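Local coordinates for protein beta-L-arabinobiosidase (Bacteroides thetaiotaomicron, PDB 5MQR) that probably cleaves glycosidic bonds in plant pectin as a beta-L-arabinobiosidase of a gut bacterium, and may also have exo-alpha-sialidase activity, at residues A[634-639]-A[989-994]; A[669-674]-A[984-989]. All coordinates share one frame; numbering follows the deposited sequence.

Contact 1 (A[634-639]-A[989-994]); sequences NGMEDE and RGRPYI
A salt bridge and a small apolar patch join the C-terminal end of helix 627-636 to a two-stranded beta-hairpin, with Met636 and Glu637 meeting Arg991 and Pro992. The hairpin pairs strand 987-988 with strand 991-992 through a tight type I' turn at Arg989 and Gly990, in the helical domain of the MGH1-like glycoside hydrolase family. Arg991 bends at chi3 (-73°), which turns its guanidinium out of the line of the side chain and sets NE 3.0 Å from Glu637 OE2. The bond is moderately bent, with an N-H...O angle of 146°, and the N-H comes at OE2 almost in line with the carboxylate C-O bond. The carboxylate and guanidinium planes stand almost at right angles, and Met636 O lies over one guanidinium face. The aliphatic stem of Arg991 runs alongside selenomethionine Met636, the two chains pointing opposite ways, with Arg991 CD 3.7 Å from Met636 CG. A leucine in place of Arg991 would probably leave the Glu637 carboxylate without this charged mate and the helix end less firmly tied to the hairpin. Glu637 OE1 is also gripped by the hydroxyl of Tyr1015. Two waters link the carboxylate to Pro992 O, one through each oxygen, while Met636 SE rests 4.0 Å from Pro992 CD.

Contact 2 (A[669-674]-A[984-989]); sequences EEMYYY and ESQYHR
The Tyr987 ring takes Glu670 OE1 at its edge, in the ring plane, while selenomethionine Met671 brings CE in obliquely, 3.4 Å from Tyr987 CE1. Within the segments, Tyr672 CD2 lies over the centre of the Tyr673 ring and Arg989 CG over one face of His988, offset toward its rim. Across the contact the polar tie is a single short hydrogen bond, 2.7 Å from the Tyr987 OH donor to Glu670 OE1. It uses the anti lone pair of that oxygen, and the carboxylate is turned 49° from the ring. Glu670 spans the gap with a fully extended chain, whereas Met671 is folded back at chi2 and chi3, 58° and 53°. That curl brings Met671 CE to 3.3 Å from Gln986 O and rests Met671 SE on Gln986 CB at 3.6 Å. The selenoether chain thus lies against both the backbone carbonyl and the side chain of Gln986. The Gln986 amide is held from both ends, OE1 by Arg675 NH1 and NE2 by Tyr982 O. Gln986 also centres an inverse gamma turn, its weak closing bond running from Tyr987 N to Ser985 O, which turns the chain from helix 972-985 into strand 987-988. The contact therefore sets helix 666-680 against this helix-to-strand junction, with Pro992 of strand 991-992 touching Glu670 and Tyr987, and helix 627-636 touching Glu670 through Tyr629 and Phe633.

Overall arrangement
After the N-terminal beta propeller and the other beta-rich regions, the chain reaches helix 627-636, then helix 666-680, and only some 300 residues later helix 972-985 and the hairpin 987-992. Contact 1 closes the longer loop, from 634-639 to 989-994, and contact 2, from 669-674 to 984-989, is nested inside it; the two do not cross. Their later segments share Arg989 and supply the paired strands of one hairpin. Tyr993 N probably bonds to Gln986 O at 2.9 Å just beyond those strands, and Pro992 CB packs on Tyr674 CG at 3.5 Å. Together the contacts tie helices 627-636 and 666-680 to the hairpin that follows helix 972-985, within the helical part of the protein.

Contact 1 (A[634-639]-A[989-994])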
loop_
_atom_site.group_PDB
_atom_site.type_symbol
_atom_site.label_atom_id
_atom_site.label_comp_id
_atom_site.label_asym_id
_atom_site.label_seq_id
_atom_site.Cartn_x
_atom_site.Cartn_y
_atom_site.Cartn_z
ATOM N N ASN A 634 -11.923 -27.827 -1.796
ATOM C CA ASN A 634 -13.182 -28.493 -2.127
ATOM C C ASN A 634 -13.027 -29.600 -3.184
ATOM O O ASN A 634 -13.688 -30.610 -3.111
ATOM C CB ASN A 634 -14.221 -27.463 -2.588
ATOM C CG ASN A 634 -14.672 -26.539 -1.477
ATOM O OD1 ASN A 634 -14.482 -26.809 -0.278
ATOM N ND2 ASN A 634 -15.256 -25.419 -1.866
ATOM N N GLY A 635 -12.136 -29.394 -4.151
ATOM C CA GLY A 635 -11.913 -30.322 -5.255
ATOM C C GLY A 635 -10.915 -31.437 -4.987
ATOM O O GLY A 635 -10.946 -32.433 -5.685
HETATM N N MSE A 636 -10.056 -31.311 -3.970
HETATM C CA MSE A 636 -8.901 -32.241 -3.812
HETATM C C MSE A 636 -9.226 -33.573 -3.182
HETATM O O MSE A 636 -8.455 -34.531 -3.316
HETATM C CB MSE A 636 -7.753 -31.562 -3.051
HETATM C CG MSE A 636 -8.001 -31.434 -1.551
HETATM SE SE MSE A 636 -6.636 -30.261 -0.767
HETATM C CE MSE A 636 -7.376 -30.273 1.071
ATOM N N GLU A 637 -10.358 -33.636 -2.485
ATOM C CA GLU A 637 -10.780 -34.837 -1.758
ATOM C C GLU A 637 -12.290 -34.766 -1.494
ATOM O O GLU A 637 -12.895 -33.690 -1.588
ATOM C CB GLU A 637 -9.969 -35.013 -0.428
ATOM C CG GLU A 637 -10.072 -33.826 0.552
ATOM C CD GLU A 637 -8.913 -33.697 1.566
ATOM O OE1 GLU A 637 -9.151 -33.129 2.671
ATOM O OE2 GLU A 637 -7.765 -34.135 1.267
ATOM N N ASP A 638 -12.890 -35.907 -1.181
ATOM C CA ASP A 638 -14.320 -35.961 -0.870
ATOM C C ASP A 638 -14.656 -35.182 0.409
ATOM O O ASP A 638 -13.823 -35.039 1.320
ATOM C CB ASP A 638 -14.829 -37.425 -0.752
ATOM C CG ASP A 638 -14.286 -38.153 0.496
ATOM O OD1 ASP A 638 -13.047 -38.279 0.607
ATOM O OD2 ASP A 638 -15.084 -38.609 1.357
ATOM N N GLU A 639 -15.883 -34.684 0.448
ATOM C CA GLU A 639 -16.478 -34.096 1.635
ATOM C C GLU A 639 -17.150 -35.234 2.424
ATOM O O GLU A 639 -18.242 -35.668 2.086
ATOM C CB GLU A 639 -17.476 -33.026 1.207
ATOM C CG GLU A 639 -18.064 -32.208 2.345
ATOM C CD GLU A 639 -18.924 -31.042 1.870
ATOM O OE1 GLU A 639 -19.418 -31.071 0.728
ATOM O OE2 GLU A 639 -19.117 -30.083 2.662
ATOM N N ARG A 989 -0.550 -37.371 2.188
ATOM C CA ARG A 989 -0.756 -37.761 0.785
ATOM C C ARG A 989 -0.631 -36.563 -0.163
ATOM O O ARG A 989 -1.291 -36.520 -1.213
ATOM C CB ARG A 989 -2.118 -38.494 0.600
ATOM C CG ARG A 989 -2.166 -39.839 1.302
ATOM C CD ARG A 989 -3.497 -40.571 1.134
ATOM N NE ARG A 989 -3.419 -41.923 1.679
ATOM C CZ ARG A 989 -2.835 -42.963 1.083
ATOM N NH1 ARG A 989 -2.285 -42.851 -0.123
ATOM N NH2 ARG A 989 -2.802 -44.138 1.695
ATOM N N GLY A 990 0.224 -35.616 0.208
ATOM C CA GLY A 990 0.477 -34.432 -0.580
ATOM C C GLY A 990 -0.475 -33.263 -0.440
ATOM O O GLY A 990 -0.314 -32.256 -1.134
ATOM N N ARG A 991 -1.442 -33.367 0.464
ATOM C CA ARG A 991 -2.483 -32.359 0.612
ATOM C C ARG A 991 -2.519 -31.885 2.041
ATOM O O ARG A 991 -2.203 -32.647 2.933
ATOM C CB ARG A 991 -3.845 -32.948 0.291
ATOM C CG ARG A 991 -3.952 -33.525 -1.100
ATOM C CD ARG A 991 -5.365 -33.986 -1.400
ATOM N NE ARG A 991 -5.722 -35.217 -0.687
ATOM C CZ ARG A 991 -5.463 -36.445 -1.112
ATOM N NH1 ARG A 991 -4.799 -36.667 -2.252
ATOM N NH2 ARG A 991 -5.862 -37.474 -0.387
ATOM N N PRO A 992 -2.920 -30.630 2.262
ATOM C CA PRO A 992 -3.043 -30.154 3.635
ATOM C C PRO A 992 -3.952 -31.067 4.442
ATOM O O PRO A 992 -4.932 -31.618 3.906
ATOM C CB PRO A 992 -3.670 -28.770 3.506
ATOM C CG PRO A 992 -3.527 -28.366 2.070
ATOM C CD PRO A 992 -3.224 -29.586 1.260
ATOM N N TYR A 993 -3.583 -31.240 5.711
ATOM C CA TYR A 993 -4.172 -32.236 6.566
ATOM C C TYR A 993 -3.911 -31.878 8.025
ATOM O O TYR A 993 -2.777 -31.585 8.398
ATOM C CB TYR A 993 -3.575 -33.588 6.238
ATOM C CG TYR A 993 -4.179 -34.732 7.011
ATOM C CD1 TYR A 993 -3.715 -35.052 8.273
ATOM C CD2 TYR A 993 -5.193 -35.529 6.461
ATOM C CE1 TYR A 993 -4.245 -36.119 8.992
ATOM C CE2 TYR A 993 -5.742 -36.600 7.179
ATOM C CZ TYR A 993 -5.267 -36.874 8.459
ATOM O OH TYR A 993 -5.742 -37.925 9.225
ATOM N N ILE A 994 -4.971 -31.880 8.825
ATOM C CA ILE A 994 -4.863 -31.705 10.268
ATOM C C ILE A 994 -5.573 -32.909 10.885
ATOM O O ILE A 994 -6.805 -33.081 10.754
ATOM C CB ILE A 994 -5.405 -30.351 10.792
ATOM C CG1 ILE A 994 -5.230 -30.218 12.316
ATOM C CG2 ILE A 994 -6.873 -30.134 10.461
ATOM C CD1 ILE A 994 -3.794 -30.312 12.797
HETATM O O HOH W 1 -7.409 -32.401 4.639
HETATM O O HOH W 2 -5.543 -34.212 3.096
#

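Contact 2 (A[669-674]-A[984-989])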
loop_
_atom_site.group_PDB
_atom_site.type_symbol
_atom_site.label_atom_id
_atom_site.label_comp_id
_atom_site.label_asym_id
_atom_site.label_seq_id
_atom_site.Cartn_x
_atom_site.Cartn_y
_atom_site.Cartn_z
ATOM N N GLU A 669 0.990 -19.603 3.682
ATOM C CA GLU A 669 -0.186 -18.975 3.147
ATOM C C GLU A 669 -1.290 -20.015 2.960
ATOM O O GLU A 669 -2.400 -19.804 3.410
ATOM C CB GLU A 669 0.110 -18.254 1.823
ATOM C CG GLU A 669 -1.065 -17.410 1.327
ATOM C CD GLU A 669 -0.763 -16.659 0.049
ATOM O OE1 GLU A 669 -0.070 -15.619 0.140
ATOM O OE2 GLU A 669 -1.213 -17.110 -1.038
ATOM N N GLU A 670 -0.965 -21.137 2.327
ATOM C CA GLU A 670 -1.925 -22.206 2.094
ATOM C C GLU A 670 -2.501 -22.730 3.406
ATOM O O GLU A 670 -3.686 -22.998 3.474
ATOM C CB GLU A 670 -1.284 -23.361 1.322
ATOM C CG GLU A 670 -2.227 -24.519 1.047
ATOM C CD GLU A 670 -1.581 -25.611 0.220
ATOM O OE1 GLU A 670 -0.551 -26.185 0.634
ATOM O OE2 GLU A 670 -2.121 -25.913 -0.848
HETATM N N MSE A 671 -1.658 -22.863 4.425
HETATM C CA MSE A 671 -2.092 -23.416 5.728
HETATM C C MSE A 671 -2.995 -22.454 6.434
HETATM O O MSE A 671 -3.906 -22.866 7.128
HETATM C CB MSE A 671 -0.907 -23.768 6.625
HETATM C CG MSE A 671 -1.263 -24.680 7.793
HETATM SE SE MSE A 671 -2.083 -26.384 7.166
HETATM C CE MSE A 671 -0.689 -26.911 5.878
ATOM N N TYR A 672 -2.740 -21.154 6.266
ATOM C CA TYR A 672 -3.599 -20.126 6.788
ATOM C C TYR A 672 -5.021 -20.359 6.316
ATOM O O TYR A 672 -5.950 -20.450 7.107
ATOM C CB TYR A 672 -3.112 -18.732 6.357
ATOM C CG TYR A 672 -3.954 -17.652 6.948
ATOM C CD1 TYR A 672 -3.696 -17.157 8.213
ATOM C CD2 TYR A 672 -5.054 -17.148 6.255
ATOM C CE1 TYR A 672 -4.499 -16.178 8.766
ATOM C CE2 TYR A 672 -5.861 -16.166 6.805
ATOM C CZ TYR A 672 -5.577 -15.685 8.060
ATOM O OH TYR A 672 -6.411 -14.741 8.622
ATOM N N TYR A 673 -5.181 -20.473 5.011
ATOM C CA TYR A 673 -6.511 -20.637 4.442
ATOM C C TYR A 673 -7.076 -22.011 4.745
ATOM O O TYR A 673 -8.264 -22.112 5.080
ATOM C CB TYR A 673 -6.529 -20.275 2.934
ATOM C CG TYR A 673 -6.318 -18.796 2.776
ATOM C CD1 TYR A 673 -7.354 -17.894 3.022
ATOM C CD2 TYR A 673 -5.046 -18.279 2.502
ATOM C CE1 TYR A 673 -7.132 -16.515 2.937
ATOM C CE2 TYR A 673 -4.814 -16.918 2.424
ATOM C CZ TYR A 673 -5.850 -16.043 2.642
ATOM O OH TYR A 673 -5.597 -14.704 2.570
ATOM N N TYR A 674 -6.240 -23.053 4.697
ATOM C CA TYR A 674 -6.733 -24.386 4.981
ATOM C C TYR A 674 -7.354 -24.510 6.387
ATOM O O TYR A 674 -8.398 -25.111 6.551
ATOM C CB TYR A 674 -5.633 -25.443 4.812
ATOM C CG TYR A 674 -6.066 -26.833 5.259
ATOM C CD1 TYR A 674 -6.916 -27.594 4.476
ATOM C CD2 TYR A 674 -5.672 -27.342 6.479
ATOM C CE1 TYR A 674 -7.343 -28.843 4.880
ATOM C CE2 TYR A 674 -6.090 -28.609 6.906
ATOM C CZ TYR A 674 -6.926 -29.347 6.102
ATOM O OH TYR A 674 -7.329 -30.594 6.499
ATOM N N GLU A 984 4.755 -27.704 7.846
ATOM C CA GLU A 984 5.174 -28.851 7.059
ATOM C C GLU A 984 4.553 -30.152 7.549
ATOM O O GLU A 984 4.328 -31.060 6.749
ATOM C CB GLU A 984 6.700 -29.001 7.079
ATOM C CG GLU A 984 7.426 -27.925 6.269
ATOM C CD GLU A 984 8.943 -28.021 6.323
ATOM O OE1 GLU A 984 9.487 -28.758 7.171
ATOM O OE2 GLU A 984 9.590 -27.336 5.500
ATOM N N SER A 985 4.298 -30.249 8.846
ATOM C CA SER A 985 3.692 -31.451 9.397
ATOM C C SER A 985 2.228 -31.643 8.978
ATOM O O SER A 985 1.755 -32.750 9.005
ATOM C CB SER A 985 3.779 -31.479 10.938
ATOM O OG SER A 985 2.815 -30.617 11.549
ATOM N N GLN A 986 1.543 -30.563 8.590
ATOM C CA GLN A 986 0.112 -30.591 8.296
ATOM C C GLN A 986 -0.172 -30.935 6.824
ATOM O O GLN A 986 -0.887 -30.225 6.125
ATOM C CB GLN A 986 -0.552 -29.281 8.723
ATOM C CG GLN A 986 -0.664 -29.141 10.243
ATOM C CD GLN A 986 -1.138 -27.757 10.669
ATOM O OE1 GLN A 986 -2.310 -27.566 10.989
ATOM N NE2 GLN A 986 -0.225 -26.781 10.675
ATOM N N TYR A 987 0.404 -32.052 6.379
ATOM C CA TYR A 987 0.201 -32.587 5.052
ATOM C C TYR A 987 0.122 -34.096 5.173
ATOM O O TYR A 987 0.714 -34.691 6.097
ATOM C CB TYR A 987 1.329 -32.184 4.098
ATOM C CG TYR A 987 1.283 -30.731 3.728
ATOM C CD1 TYR A 987 1.921 -29.776 4.508
ATOM C CD2 TYR A 987 0.602 -30.310 2.595
ATOM C CE1 TYR A 987 1.860 -28.431 4.185
ATOM C CE2 TYR A 987 0.540 -28.957 2.252
ATOM C CZ TYR A 987 1.176 -28.023 3.056
ATOM O OH TYR A 987 1.141 -26.682 2.726
ATOM N N HIS A 988 -0.640 -34.682 4.263
ATOM C CA HIS A 988 -0.915 -36.109 4.235
ATOM C C HIS A 988 -1.262 -36.421 2.784
ATOM O O HIS A 988 -2.124 -35.767 2.210
ATOM C CB HIS A 988 -2.089 -36.425 5.178
ATOM C CG HIS A 988 -2.454 -37.868 5.256
ATOM N ND1 HIS A 988 -1.703 -38.788 5.959
ATOM C CD2 HIS A 988 -3.512 -38.554 4.756
ATOM C CE1 HIS A 988 -2.275 -39.979 5.875
ATOM N NE2 HIS A 988 -3.384 -39.860 5.165
ATOM N N ARG A 989 -0.550 -37.371 2.188
ATOM C CA ARG A 989 -0.756 -37.761 0.785
ATOM C C ARG A 989 -0.631 -36.563 -0.163
ATOM O O ARG A 989 -1.291 -36.520 -1.213
ATOM C CB ARG A 989 -2.118 -38.494 0.600
ATOM C CG ARG A 989 -2.166 -39.839 1.302
ATOM C CD ARG A 989 -3.497 -40.571 1.134
ATOM N NE ARG A 989 -3.419 -41.923 1.679
ATOM C CZ ARG A 989 -2.835 -42.963 1.083
ATOM N NH1 ARG A 989 -2.285 -42.851 -0.123
ATOM N NH2 ARG A 989 -2.802 -44.138 1.695
#